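Local structure of kinetochore-associated protein NSL1 homolog (5LSI) at residues 21-26 / 70-75. The protein forms part of the MIS12 complex, which is required for kinetochore formation and for normal chromosome alignment and segregation in mitosis. Residues are numbered along the deposited sequence; the frame is centred on the assembly and turned at random.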
ATOM      1  N   ARG B  21      -7.842  -5.970  11.087  1.00 33.01           N
ATOM      2  CA  ARG B  21      -9.090  -5.506  10.490  1.00 28.80           C
ATOM      3  C   ARG B  21      -8.973  -4.068  10.004  1.00 25.12           C
ATOM      4  O   ARG B  21      -9.472  -3.731   8.926  1.00 25.83           O
ATOM      5  CB  ARG B  21     -10.239  -5.631  11.487  1.00 31.74           C
ATOM      6  CG  ARG B  21     -11.558  -5.109  10.949  1.00 35.29           C
ATOM      7  CD  ARG B  21     -12.628  -5.082  12.030  1.00 43.20           C
ATOM      8  NE  ARG B  21     -12.786  -6.382  12.675  1.00 49.68           N
ATOM      9  CZ  ARG B  21     -13.593  -6.611  13.707  1.00 55.60           C
ATOM     10  NH1 ARG B  21     -14.322  -5.625  14.215  1.00 50.88           N
ATOM     11  NH2 ARG B  21     -13.669  -7.828  14.231  1.00 57.09           N
ATOM     12  N   ALA B  22      -8.319  -3.207  10.788  1.00 26.94           N
ATOM     13  CA  ALA B  22      -8.179  -1.807  10.399  1.00 26.66           C
ATOM     14  C   ALA B  22      -7.352  -1.659   9.125  1.00 28.67           C
ATOM     15  O   ALA B  22      -7.629  -0.784   8.294  1.00 26.02           O
ATOM     16  CB  ALA B  22      -7.555  -1.009  11.545  1.00 28.04           C
ATOM     17  N   VAL B  23      -6.330  -2.500   8.954  1.00 24.70           N
ATOM     18  CA  VAL B  23      -5.565  -2.485   7.710  1.00 23.90           C
ATOM     19  C   VAL B  23      -6.443  -2.920   6.544  1.00 25.09           C
ATOM     20  O   VAL B  23      -6.411  -2.314   5.464  1.00 28.47           O
ATOM     21  CB  VAL B  23      -4.313  -3.373   7.838  1.00 25.90           C
ATOM     22  CG1 VAL B  23      -3.586  -3.475   6.500  1.00 20.92           C
ATOM     23  CG2 VAL B  23      -3.385  -2.835   8.914  1.00 23.52           C
ATOM     24  N   THR B  24      -7.246  -3.969   6.747  1.00 24.48           N
ATOM     25  CA  THR B  24      -8.146  -4.446   5.701  1.00 24.67           C
ATOM     26  C   THR B  24      -9.126  -3.358   5.275  1.00 24.01           C
ATOM     27  O   THR B  24      -9.421  -3.207   4.083  1.00 25.50           O
ATOM     28  CB  THR B  24      -8.898  -5.687   6.189  1.00 28.14           C
ATOM     29  OG1 THR B  24      -7.993  -6.795   6.266  1.00 32.29           O
ATOM     30  CG2 THR B  24     -10.044  -6.041   5.252  1.00 29.08           C
ATOM     31  N   GLU B  25      -9.630  -2.582   6.234  1.00 25.21           N
ATOM     32  CA  GLU B  25     -10.578  -1.525   5.898  1.00 25.62           C
ATOM     33  C   GLU B  25      -9.889  -0.379   5.168  1.00 26.12           C
ATOM     34  O   GLU B  25     -10.456   0.199   4.232  1.00 27.61           O
ATOM     35  CB  GLU B  25     -11.281  -1.047   7.171  1.00 27.41           C
ATOM     36  CG  GLU B  25     -12.097  -2.161   7.818  1.00 27.39           C
ATOM     37  CD  GLU B  25     -12.784  -1.758   9.111  1.00 32.57           C
ATOM     38  OE1 GLU B  25     -12.281  -0.859   9.817  1.00 34.19           O
ATOM     39  OE2 GLU B  25     -13.835  -2.359   9.422  1.00 35.58           O
ATOM     40  N   MET B  26      -8.661  -0.050   5.573  1.00 26.94           N
ATOM     41  CA  MET B  26      -7.863   0.928   4.840  1.00 26.32           C
ATOM     42  C   MET B  26      -7.612   0.480   3.403  1.00 25.30           C
ATOM     43  O   MET B  26      -7.701   1.285   2.469  1.00 24.93           O
ATOM     44  CB  MET B  26      -6.540   1.157   5.568  1.00 25.36           C
ATOM     45  CG  MET B  26      -5.483   1.871   4.745  1.00 31.40           C
ATOM     46  SD  MET B  26      -3.835   1.688   5.459  1.00 47.97           S
ATOM     47  CE  MET B  26      -3.570  -0.075   5.295  1.00 32.56           C
ATOM     48  N   GLN B  70       4.111 -10.085  14.249  1.00 43.91           N
ATOM     49  CA  GLN B  70       3.954 -11.308  13.477  1.00 45.69           C
ATOM     50  C   GLN B  70       3.657 -10.983  12.019  1.00 46.15           C
ATOM     51  O   GLN B  70       3.209  -9.885  11.679  1.00 43.68           O
ATOM     52  CB  GLN B  70       2.823 -12.173  14.040  1.00 51.55           C
ATOM     53  CG  GLN B  70       2.811 -12.298  15.553  1.00 52.98           C
ATOM     54  CD  GLN B  70       1.642 -13.130  16.050  1.00 60.41           C
ATOM     55  OE1 GLN B  70       1.085 -13.942  15.310  1.00 61.60           O
ATOM     56  NE2 GLN B  70       1.255 -12.922  17.303  1.00 57.21           N
ATOM     57  N   ALA B  71       3.897 -11.966  11.157  1.00 45.63           N
ATOM     58  CA  ALA B  71       3.524 -11.831   9.760  1.00 45.59           C
ATOM     59  C   ALA B  71       2.005 -11.776   9.621  1.00 48.17           C
ATOM     60  O   ALA B  71       1.255 -12.235  10.486  1.00 47.27           O
ATOM     61  CB  ALA B  71       4.087 -12.987   8.937  1.00 44.38           C
ATOM     62  N   TRP B  72       1.558 -11.200   8.503  1.00 42.69           N
ATOM     63  CA  TRP B  72       0.129 -10.986   8.286  1.00 42.74           C
ATOM     64  C   TRP B  72      -0.636 -12.304   8.276  1.00 47.93           C
ATOM     65  O   TRP B  72      -1.638 -12.460   8.984  1.00 45.21           O
ATOM     66  CB  TRP B  72      -0.080 -10.230   6.974  1.00 37.27           C
ATOM     67  CG  TRP B  72      -1.509 -10.124   6.525  1.00 34.97           C
ATOM     68  CD1 TRP B  72      -2.218 -11.048   5.812  1.00 37.38           C
ATOM     69  CD2 TRP B  72      -2.389  -9.015   6.730  1.00 32.69           C
ATOM     70  NE1 TRP B  72      -3.491 -10.587   5.573  1.00 37.97           N
ATOM     71  CE2 TRP B  72      -3.619  -9.339   6.124  1.00 34.83           C
ATOM     72  CE3 TRP B  72      -2.259  -7.780   7.368  1.00 33.64           C
ATOM     73  CZ2 TRP B  72      -4.708  -8.477   6.144  1.00 33.67           C
ATOM     74  CZ3 TRP B  72      -3.343  -6.926   7.385  1.00 35.45           C
ATOM     75  CH2 TRP B  72      -4.551  -7.278   6.777  1.00 30.87           C
ATOM     76  N   GLN B  73      -0.179 -13.267   7.473  1.00 45.33           N
ATOM     77  CA  GLN B  73      -0.918 -14.510   7.296  1.00 49.35           C
ATOM     78  C   GLN B  73      -0.948 -15.362   8.558  1.00 52.80           C
ATOM     79  O   GLN B  73      -1.813 -16.237   8.677  1.00 60.45           O
ATOM     80  CB  GLN B  73      -0.321 -15.318   6.143  1.00 49.94           C
ATOM     81  CG  GLN B  73       1.161 -15.645   6.301  1.00 56.78           C
ATOM     82  CD  GLN B  73       2.073 -14.510   5.863  1.00 57.80           C
ATOM     83  OE1 GLN B  73       1.670 -13.346   5.832  1.00 53.37           O
ATOM     84  NE2 GLN B  73       3.311 -14.848   5.519  1.00 61.93           N
ATOM     85  N   GLU B  74      -0.038 -15.129   9.500  1.00 52.77           N
ATOM     86  CA  GLU B  74       0.024 -15.918  10.720  1.00 56.20           C
ATOM     87  C   GLU B  74      -0.598 -15.213  11.919  1.00 58.70           C
ATOM     88  O   GLU B  74      -0.570 -15.764  13.024  1.00 66.03           O
ATOM     89  CB  GLU B  74       1.478 -16.289  11.034  1.00 54.54           C
ATOM     90  CG  GLU B  74       2.336 -15.133  11.515  1.00 56.47           C
ATOM     91  CD  GLU B  74       3.773 -15.550  11.779  1.00 65.17           C
ATOM     92  OE1 GLU B  74       4.678 -14.695  11.660  1.00 67.00           O
ATOM     93  OE2 GLU B  74       4.000 -16.736  12.099  1.00 71.21           O
ATOM     94  N   ALA B  75      -1.159 -14.024  11.733  1.00 56.88           N
ATOM     95  CA  ALA B  75      -1.780 -13.266  12.809  1.00 58.42           C
ATOM     96  C   ALA B  75      -3.296 -13.253  12.633  1.00 61.19           C
ATOM     97  O   ALA B  75      -3.848 -13.832  11.692  1.00 59.91           O
ATOM     98  CB  ALA B  75      -1.217 -11.845  12.860  1.00 53.01           C
TER
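Trp72 O, on the residue whose indole meets Thr24 and Val23, is gripped by two donors, Lys20 NZ and Ala75 N, the latter at 3.2 Å and closing a type I turn. Thr24 OG1 lies in the ring plane at the outer edge of the indole, 3.5 Å from Trp72 CH2 and 3.7 Å from Trp72 CZ2, while a hydrogen bond ties the same oxygen to Lys20 O one helical turn earlier. That bond occupies the hydroxyl within its own helix, and the tryptophan meets an oxygen beside aromatic C-H groups. Next to it, Val23 reaches the ring obliquely, with Val23 CG1 3.6 Å from Trp72 CZ3. Trp72 CG stands anti to the backbone N (chi1 171°), which carries the indole out of the loop to bridge the 10.2 Å between Trp72 CA and Val23 CA. Lys20 adds a cation-pi contact with the indole and a hydrogen bond to Ala75 O, and Ile65 and Ile67 of strand 65-67 also pack against the Trp72 side chain. A serine in place of Trp72 would probably open a gap beside Val23 and leave the Lys20 ammonium without its aromatic partner. No hydrogen bond joins segments 21-26 and 70-75, so apolar packing on Val23 and an edge contact with the Thr24 hydroxyl oxygen link helix 20-35 directly to this loop, near the end of an N-terminal fragment of NSL1.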